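Local coordinates for protein naphthalene dioxygenase large subunit (Rhodococcus sp., PDB 2B1X) that forms the large subunit of a Rieske-type non-haem iron oxygenase, carrying an Fe2/S2 cluster in one domain and an iron(III) ion in the other, at residues V33-H44 with W431-P440; R289-T297 with I304-D312. All blocks are in the same frame, centred on the assembly; numbering follows the deposited sequence.

Contact 1 of 2, residues V33-H44 with W431-P440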
# COMPACT_ATOMS: atom_id res chain seq x y z
N VAL A 33 21.28 -3.82 -3.34
CA VAL A 33 21.94 -4.40 -2.19
C VAL A 33 21.01 -5.48 -1.66
O VAL A 33 21.44 -6.62 -1.43
CB VAL A 33 22.25 -3.34 -1.12
CG1 VAL A 33 22.64 -3.99 0.19
CG2 VAL A 33 23.41 -2.41 -1.59
N HIS A 34 19.74 -5.15 -1.44
CA HIS A 34 18.81 -6.15 -0.92
C HIS A 34 18.75 -7.41 -1.79
O HIS A 34 18.81 -8.52 -1.28
CB HIS A 34 17.39 -5.58 -0.73
CG HIS A 34 16.53 -6.44 0.13
ND1 HIS A 34 16.64 -6.46 1.51
CD2 HIS A 34 15.56 -7.34 -0.18
CE1 HIS A 34 15.78 -7.33 2.00
NE2 HIS A 34 15.12 -7.89 1.00
N ASP A 35 18.69 -7.23 -3.12
CA ASP A 35 18.54 -8.38 -4.01
C ASP A 35 19.77 -9.28 -4.02
O ASP A 35 19.65 -10.50 -3.98
CB ASP A 35 18.23 -7.94 -5.45
CG ASP A 35 16.80 -7.46 -5.63
OD1 ASP A 35 15.92 -7.88 -4.84
OD2 ASP A 35 16.48 -6.69 -6.59
N VAL A 36 20.95 -8.66 -4.07
CA VAL A 36 22.21 -9.41 -4.04
C VAL A 36 22.37 -10.12 -2.68
O VAL A 36 22.68 -11.33 -2.62
CB VAL A 36 23.40 -8.49 -4.36
CG1 VAL A 36 24.72 -9.21 -4.11
CG2 VAL A 36 23.29 -8.05 -5.82
N GLU A 37 22.09 -9.39 -1.61
CA GLU A 37 22.16 -9.92 -0.24
C GLU A 37 21.25 -11.14 -0.02
O GLU A 37 21.61 -12.09 0.69
CB GLU A 37 21.77 -8.81 0.70
CG GLU A 37 21.81 -9.10 2.19
CD GLU A 37 21.19 -7.95 2.97
OE1 GLU A 37 19.92 -7.80 2.93
OE2 GLU A 37 21.97 -7.16 3.59
N ARG A 38 20.08 -11.13 -0.61
CA ARG A 38 19.16 -12.26 -0.50
C ARG A 38 19.84 -13.55 -0.93
O ARG A 38 19.71 -14.56 -0.27
CB ARG A 38 17.90 -12.01 -1.37
CG ARG A 38 16.92 -13.17 -1.43
CD ARG A 38 15.76 -12.96 -2.44
NE ARG A 38 14.77 -11.95 -2.00
CZ ARG A 38 14.63 -10.74 -2.53
NH1 ARG A 38 15.40 -10.33 -3.53
NH2 ARG A 38 13.68 -9.91 -2.07
N GLU A 39 20.55 -13.51 -2.05
CA GLU A 39 21.27 -14.70 -2.48
C GLU A 39 22.58 -14.90 -1.69
O GLU A 39 22.87 -16.00 -1.17
CB GLU A 39 21.59 -14.58 -3.97
CG GLU A 39 22.31 -15.79 -4.55
CD GLU A 39 22.87 -15.51 -5.94
OE1 GLU A 39 22.05 -15.43 -6.89
OE2 GLU A 39 24.11 -15.35 -6.06
N ARG A 40 23.39 -13.84 -1.59
CA ARG A 40 24.75 -14.00 -1.14
C ARG A 40 24.87 -14.13 0.36
O ARG A 40 25.77 -14.82 0.83
CB ARG A 40 25.65 -12.90 -1.68
CG ARG A 40 25.76 -13.03 -3.17
CD ARG A 40 27.03 -12.60 -3.77
NE ARG A 40 27.00 -12.84 -5.21
CZ ARG A 40 27.88 -12.37 -6.08
NH1 ARG A 40 28.90 -11.61 -5.66
NH2 ARG A 40 27.73 -12.68 -7.37
N ILE A 41 23.94 -13.52 1.11
CA ILE A 41 23.89 -13.78 2.55
C ILE A 41 22.87 -14.87 2.90
O ILE A 41 23.26 -15.89 3.40
CB ILE A 41 23.63 -12.49 3.40
CG1 ILE A 41 24.97 -11.80 3.71
CG2 ILE A 41 23.00 -12.82 4.70
CD1 ILE A 41 25.52 -11.01 2.59
N PHE A 42 21.59 -14.65 2.57
CA PHE A 42 20.52 -15.52 3.06
C PHE A 42 20.43 -16.85 2.33
O PHE A 42 19.87 -17.81 2.86
CB PHE A 42 19.18 -14.76 3.16
CG PHE A 42 19.20 -13.68 4.22
CD1 PHE A 42 19.30 -12.32 3.86
CD2 PHE A 42 19.18 -14.01 5.58
CE1 PHE A 42 19.37 -11.35 4.81
CE2 PHE A 42 19.24 -13.02 6.56
CZ PHE A 42 19.34 -11.69 6.19
N GLY A 43 21.03 -16.91 1.14
CA GLY A 43 21.17 -18.18 0.45
C GLY A 43 22.38 -19.00 0.85
O GLY A 43 22.53 -20.14 0.39
N HIS A 44 23.24 -18.47 1.73
CA HIS A 44 24.42 -19.22 2.13
C HIS A 44 24.58 -19.40 3.64
O HIS A 44 24.94 -20.47 4.09
CB HIS A 44 25.67 -18.58 1.53
CG HIS A 44 25.77 -18.80 0.05
ND1 HIS A 44 25.17 -17.96 -0.87
CD2 HIS A 44 26.37 -19.78 -0.66
CE1 HIS A 44 25.40 -18.42 -2.09
NE2 HIS A 44 26.14 -19.51 -1.99
N TRP A 431 29.92 -9.55 6.17
CA TRP A 431 28.78 -9.30 5.27
C TRP A 431 29.36 -8.91 3.88
O TRP A 431 28.94 -9.44 2.88
CB TRP A 431 27.89 -8.18 5.88
CG TRP A 431 26.73 -7.75 5.03
CD1 TRP A 431 25.49 -8.26 5.06
CD2 TRP A 431 26.73 -6.73 4.03
NE1 TRP A 431 24.68 -7.63 4.15
CE2 TRP A 431 25.42 -6.68 3.49
CE3 TRP A 431 27.71 -5.85 3.53
CZ2 TRP A 431 25.05 -5.80 2.45
CZ3 TRP A 431 27.34 -4.97 2.50
CH2 TRP A 431 26.02 -4.95 1.99
N MET A 432 30.35 -8.01 3.87
CA MET A 432 30.96 -7.54 2.63
C MET A 432 31.72 -8.65 1.90
O MET A 432 31.61 -8.76 0.69
CB MET A 432 31.85 -6.32 2.89
CG MET A 432 31.08 -5.00 3.11
SD MET A 432 32.21 -3.59 3.20
CE MET A 432 32.84 -3.74 4.89
N GLN A 433 32.44 -9.51 2.64
CA GLN A 433 33.09 -10.66 2.02
C GLN A 433 32.05 -11.56 1.31
O GLN A 433 32.27 -12.00 0.18
CB GLN A 433 33.91 -11.46 3.04
CG GLN A 433 35.15 -10.66 3.57
CD GLN A 433 35.80 -11.27 4.78
OE1 GLN A 433 35.16 -12.01 5.52
NE2 GLN A 433 37.08 -10.94 5.02
N LEU A 434 30.93 -11.81 1.98
CA LEU A 434 29.90 -12.68 1.43
C LEU A 434 29.24 -12.06 0.19
O LEU A 434 28.96 -12.76 -0.77
CB LEU A 434 28.85 -13.08 2.47
CG LEU A 434 29.27 -14.06 3.57
CD1 LEU A 434 28.12 -14.26 4.53
CD2 LEU A 434 29.69 -15.43 2.97
N MET A 435 29.00 -10.75 0.25
CA MET A 435 28.45 -9.97 -0.86
C MET A 435 29.32 -10.04 -2.12
O MET A 435 28.82 -10.05 -3.25
CB MET A 435 28.27 -8.51 -0.43
CG MET A 435 27.11 -8.22 0.50
SD MET A 435 25.39 -8.52 -0.11
CE MET A 435 25.17 -7.03 -1.16
N LEU A 436 30.64 -10.08 -1.91
CA LEU A 436 31.60 -10.12 -3.01
C LEU A 436 31.97 -11.53 -3.48
O LEU A 436 32.63 -11.68 -4.50
CB LEU A 436 32.88 -9.36 -2.66
CG LEU A 436 32.83 -7.84 -2.76
CD1 LEU A 436 34.02 -7.18 -1.99
CD2 LEU A 436 32.79 -7.38 -4.22
N ALA A 437 31.56 -12.55 -2.74
CA ALA A 437 31.91 -13.92 -3.09
C ALA A 437 31.20 -14.35 -4.40
O ALA A 437 29.98 -14.47 -4.44
CB ALA A 437 31.59 -14.88 -1.93
N GLU A 438 31.98 -14.54 -5.47
CA GLU A 438 31.42 -14.99 -6.75
C GLU A 438 31.14 -16.49 -6.70
O GLU A 438 30.16 -16.97 -7.29
CB GLU A 438 32.33 -14.64 -7.93
CG GLU A 438 32.46 -13.15 -8.21
CD GLU A 438 31.14 -12.47 -8.58
OE1 GLU A 438 30.51 -12.87 -9.59
OE2 GLU A 438 30.72 -11.53 -7.86
N SER A 439 32.02 -17.21 -6.00
CA SER A 439 31.77 -18.57 -5.53
C SER A 439 31.81 -18.61 -3.99
O SER A 439 32.67 -17.96 -3.39
CB SER A 439 32.78 -19.55 -6.15
OG SER A 439 32.40 -19.90 -7.47
N PRO A 440 30.88 -19.35 -3.36
CA PRO A 440 30.73 -19.43 -1.89
C PRO A 440 31.98 -19.42 -0.98
O PRO A 440 33.06 -19.88 -1.36
CB PRO A 440 29.96 -20.75 -1.70
CG PRO A 440 29.16 -20.92 -2.95
CD PRO A 440 29.87 -20.18 -4.05
O HOH W 1 28.23 -15.44 -0.57
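Arg40 and Met435 meet where two helices, 31-40 near the N terminus and 422-436 at the C-terminal end, cross almost perpendicularly, their local axes 9.2 Å apart. Arg40 reaches past the last turn of the second helix. Its NH1 donates to Met435 O at 2.9 Å, a backbone carbonyl near the helix end, and also forms a salt bridge with Glu438 OE2, so one nitrogen grips both the helix end and the chain beyond it. NH1 meets OE2 from above the carboxylate plane, while OE2 itself lies near the guanidinium plane. Ala437 O lies over one face of the guanidinium without a hydrogen bond. Glu438 OE2 also forms a salt bridge with Arg7 NH2, which joins helix 4-16 to the same carboxylate. A long side chain ending in a flat guanidinium suits this place, because it can serve a carbonyl and a carboxylate together.

Met435 starts out pointing away from the first helix, but bends at chi2 (-63°) and chi3 (-78°) and so brings its thioether back. SD rests 3.5 Å from Glu37 CA, and CE reaches Val36 CG1 at 3.7 Å; the flexible, unbranched chain follows the helix surface closely. Ile41 completes this apolar layer. Its CD1 sits over the face of the five-membered ring of Trp431 in a CH-pi contact, 4.0 Å from the centroid, and also touches Met435 SD and Leu434 CB. Val33 CG1 meets the benzo edge of the same indole.

A bridging water donates to Arg40 O and Leu434 O. The buried Glu37 extends to the indole, with Lys204 as a second partner of OE2. Trp431 NE1 donates to the anti lone pair of Glu37 OE2 at 2.8 Å, with the oxygen close to the ring plane and the carboxylate turned 79° to the indole.

Contact 2 of 2, residues R289-T297 with I304-D312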
# COMPACT_ATOMS: atom_id res chain seq x y z
N ARG A 289 29.88 -15.09 36.19
CA ARG A 289 29.61 -14.77 37.59
C ARG A 289 29.18 -13.30 37.89
O ARG A 289 28.21 -13.08 38.64
CB ARG A 289 30.78 -15.16 38.47
CG ARG A 289 30.49 -15.09 39.95
CD ARG A 289 31.71 -15.36 40.85
NE ARG A 289 32.19 -16.73 40.68
CZ ARG A 289 31.71 -17.79 41.34
NH1 ARG A 289 30.73 -17.64 42.21
NH2 ARG A 289 32.21 -18.99 41.11
N PRO A 290 29.91 -12.32 37.36
CA PRO A 290 29.59 -10.91 37.60
C PRO A 290 28.76 -10.24 36.48
O PRO A 290 28.69 -9.03 36.42
CB PRO A 290 30.98 -10.27 37.66
CG PRO A 290 31.80 -11.09 36.71
CD PRO A 290 31.13 -12.44 36.53
N THR A 291 28.12 -11.01 35.61
CA THR A 291 27.38 -10.43 34.48
C THR A 291 26.11 -9.70 34.90
O THR A 291 25.38 -10.16 35.79
CB THR A 291 27.02 -11.55 33.50
OG1 THR A 291 28.22 -11.99 32.85
CG2 THR A 291 26.11 -11.04 32.35
N ALA A 292 25.86 -8.55 34.25
CA ALA A 292 24.57 -7.85 34.29
C ALA A 292 23.88 -7.80 32.90
O ALA A 292 22.64 -7.89 32.79
CB ALA A 292 24.76 -6.44 34.81
N PHE A 293 24.68 -7.64 31.85
CA PHE A 293 24.17 -7.61 30.47
C PHE A 293 25.03 -8.40 29.53
O PHE A 293 26.27 -8.31 29.56
CB PHE A 293 24.11 -6.19 29.92
CG PHE A 293 23.39 -5.24 30.81
CD1 PHE A 293 24.10 -4.33 31.58
CD2 PHE A 293 22.00 -5.23 30.86
CE1 PHE A 293 23.45 -3.44 32.41
CE2 PHE A 293 21.34 -4.35 31.71
CZ PHE A 293 22.06 -3.46 32.49
N ILE A 294 24.38 -9.19 28.68
CA ILE A 294 25.04 -9.79 27.53
C ILE A 294 24.19 -9.43 26.33
O ILE A 294 22.98 -9.64 26.35
CB ILE A 294 25.09 -11.32 27.64
CG1 ILE A 294 25.89 -11.77 28.85
CG2 ILE A 294 25.69 -11.94 26.38
CD1 ILE A 294 25.58 -13.25 29.26
N HIS A 295 24.84 -8.95 25.29
CA HIS A 295 24.17 -8.65 24.03
C HIS A 295 25.05 -9.13 22.88
O HIS A 295 26.27 -9.00 22.95
CB HIS A 295 23.93 -7.14 23.92
CG HIS A 295 25.19 -6.33 23.99
ND1 HIS A 295 25.88 -5.92 22.87
CD2 HIS A 295 25.91 -5.89 25.05
CE1 HIS A 295 26.96 -5.24 23.24
NE2 HIS A 295 26.99 -5.19 24.56
N GLY A 296 24.45 -9.72 21.84
CA GLY A 296 25.24 -10.22 20.74
C GLY A 296 24.41 -10.55 19.52
O GLY A 296 23.17 -10.55 19.54
N THR A 297 25.11 -10.81 18.43
CA THR A 297 24.42 -11.23 17.23
C THR A 297 25.14 -12.45 16.69
O THR A 297 26.37 -12.47 16.61
CB THR A 297 24.42 -10.09 16.19
OG1 THR A 297 23.52 -9.08 16.65
CG2 THR A 297 23.86 -10.56 14.85
N ILE A 304 20.75 -11.72 20.59
CA ILE A 304 20.53 -12.21 21.94
C ILE A 304 20.61 -11.03 22.87
O ILE A 304 21.53 -10.20 22.75
CB ILE A 304 21.63 -13.25 22.28
CG1 ILE A 304 21.48 -14.47 21.34
CG2 ILE A 304 21.58 -13.65 23.75
CD1 ILE A 304 22.59 -15.50 21.44
N GLY A 305 19.67 -10.94 23.80
CA GLY A 305 19.81 -10.06 24.95
C GLY A 305 19.56 -10.78 26.25
O GLY A 305 18.49 -11.36 26.43
N ASN A 306 20.54 -10.80 27.16
CA ASN A 306 20.37 -11.43 28.45
C ASN A 306 20.66 -10.33 29.44
O ASN A 306 21.84 -10.00 29.70
CB ASN A 306 21.32 -12.63 28.62
CG ASN A 306 20.93 -13.58 29.79
OD1 ASN A 306 21.57 -14.61 29.96
ND2 ASN A 306 19.92 -13.24 30.57
N PHE A 307 19.60 -9.73 29.95
CA PHE A 307 19.69 -8.46 30.67
C PHE A 307 19.06 -8.55 32.05
O PHE A 307 18.10 -9.29 32.26
CB PHE A 307 18.99 -7.32 29.92
CG PHE A 307 19.49 -7.06 28.52
CD1 PHE A 307 18.61 -6.58 27.56
CD2 PHE A 307 20.82 -7.26 28.15
CE1 PHE A 307 19.05 -6.29 26.23
CE2 PHE A 307 21.25 -7.00 26.83
CZ PHE A 307 20.36 -6.50 25.88
N LEU A 308 19.55 -7.73 32.96
CA LEU A 308 19.03 -7.67 34.34
C LEU A 308 18.31 -6.33 34.44
O LEU A 308 18.94 -5.29 34.30
CB LEU A 308 20.21 -7.68 35.30
CG LEU A 308 20.30 -8.35 36.67
CD1 LEU A 308 21.17 -7.48 37.58
CD2 LEU A 308 18.96 -8.67 37.32
N MET A 309 16.99 -6.34 34.62
CA MET A 309 16.18 -5.10 34.50
C MET A 309 14.90 -5.16 35.30
O MET A 309 14.31 -6.24 35.48
CB MET A 309 15.84 -4.80 33.02
CG MET A 309 15.99 -3.30 32.61
SD MET A 309 17.09 -3.09 31.19
CE MET A 309 16.75 -4.50 30.32
N GLY A 310 14.49 -4.00 35.83
CA GLY A 310 13.20 -3.83 36.49
C GLY A 310 12.00 -3.98 35.56
O GLY A 310 12.10 -3.68 34.35
N LYS A 311 10.89 -4.46 36.09
CA LYS A 311 9.63 -4.60 35.33
C LYS A 311 8.81 -3.30 35.36
O LYS A 311 7.74 -3.21 34.74
CB LYS A 311 8.80 -5.78 35.87
CG LYS A 311 8.14 -5.52 37.20
CD LYS A 311 7.34 -6.71 37.66
CE LYS A 311 7.08 -6.66 39.14
NZ LYS A 311 5.72 -7.12 39.45
N ASP A 312 9.33 -2.31 36.09
CA ASP A 312 8.74 -0.97 36.22
C ASP A 312 9.69 -0.11 37.06
O ASP A 312 10.72 -0.60 37.53
CB ASP A 312 7.30 -1.05 36.78
CG ASP A 312 7.26 -1.56 38.23
OD1 ASP A 312 6.33 -2.32 38.57
OD2 ASP A 312 8.13 -1.30 39.06
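The rings of Phe293 and Phe307 share one face of a beta hairpin and meet obliquely, the side chains crossing at about a right angle, with centroids 5.8 Å apart and planes inclined at 65°. Phe307 CB lies at the edge of the Phe293 ring, and the closest approach joins Phe293 CD2 to Phe307 CD2 at 3.6 Å. Over one face of the Phe307 ring is Gly305 CA, while His295 CB comes to its edge. Gly305, with no side chain, leaves its CA surface to the Phe307 ring. That ring leans across the strand pair, bringing Phe307 CE2 to 3.2 Å from Ile294 O.

His295 shares this face, but its imidazole leads away from the partner strand: chi1 of 59° sets CG between the backbone N and the carbonyl carbon. NE2 is hydrogen-bonded to Asp418.

On the other face, Ile294 and Asn306 form a hydrogen-bonded antiparallel pair, their CB atoms 4.1 Å apart. Asn306 N donates to Ile294 O at 2.8 Å, nearly straight at 174° and in the carbonyl plane; Ile294 N returns a bond to Asn306 O. Asn306 is buried, yet its amide is satisfied, with ND2 bonded to Phe320 O and OD1 to Arg183. Ile294 and Ile304 are beta-branched residues well suited to strands. Gly296 and Ile304 form the next hydrogen-bonded pair. At the other end Leu308 N makes a weak bond to Ala292 O, 3.1 Å long.

There Ala292 and Phe293 both face Ile254 on the neighbouring strand, a classic beta bulge. The whole is an antiparallel hairpin in the central sheet of the catalytic domain of ring-hydroxylating oxygenase alpha subunits, with the Phe307 side chain about 7 Å from the iron(III) ion.

In the fold
From the N terminus, the chain passes through helix 4-16 and helix 31-40, then builds the Rieske domain and enters the catalytic domain. Within the latter, contact 2 closes a short hairpin, with only six residues between its segments, and joins neighbouring strands of the large antiparallel sheet. The chain then continues through that sheet and further helices to helix 422-436, where contact 1 closes a loop of 386 residues by returning the C-terminal end to helix 31-40. Contact 2 is therefore nested inside contact 1. Their centres lie about 32 Å apart, on opposite sides of the chain's centre: one joins the terminal regions, the other adjacent strands of the central sheet.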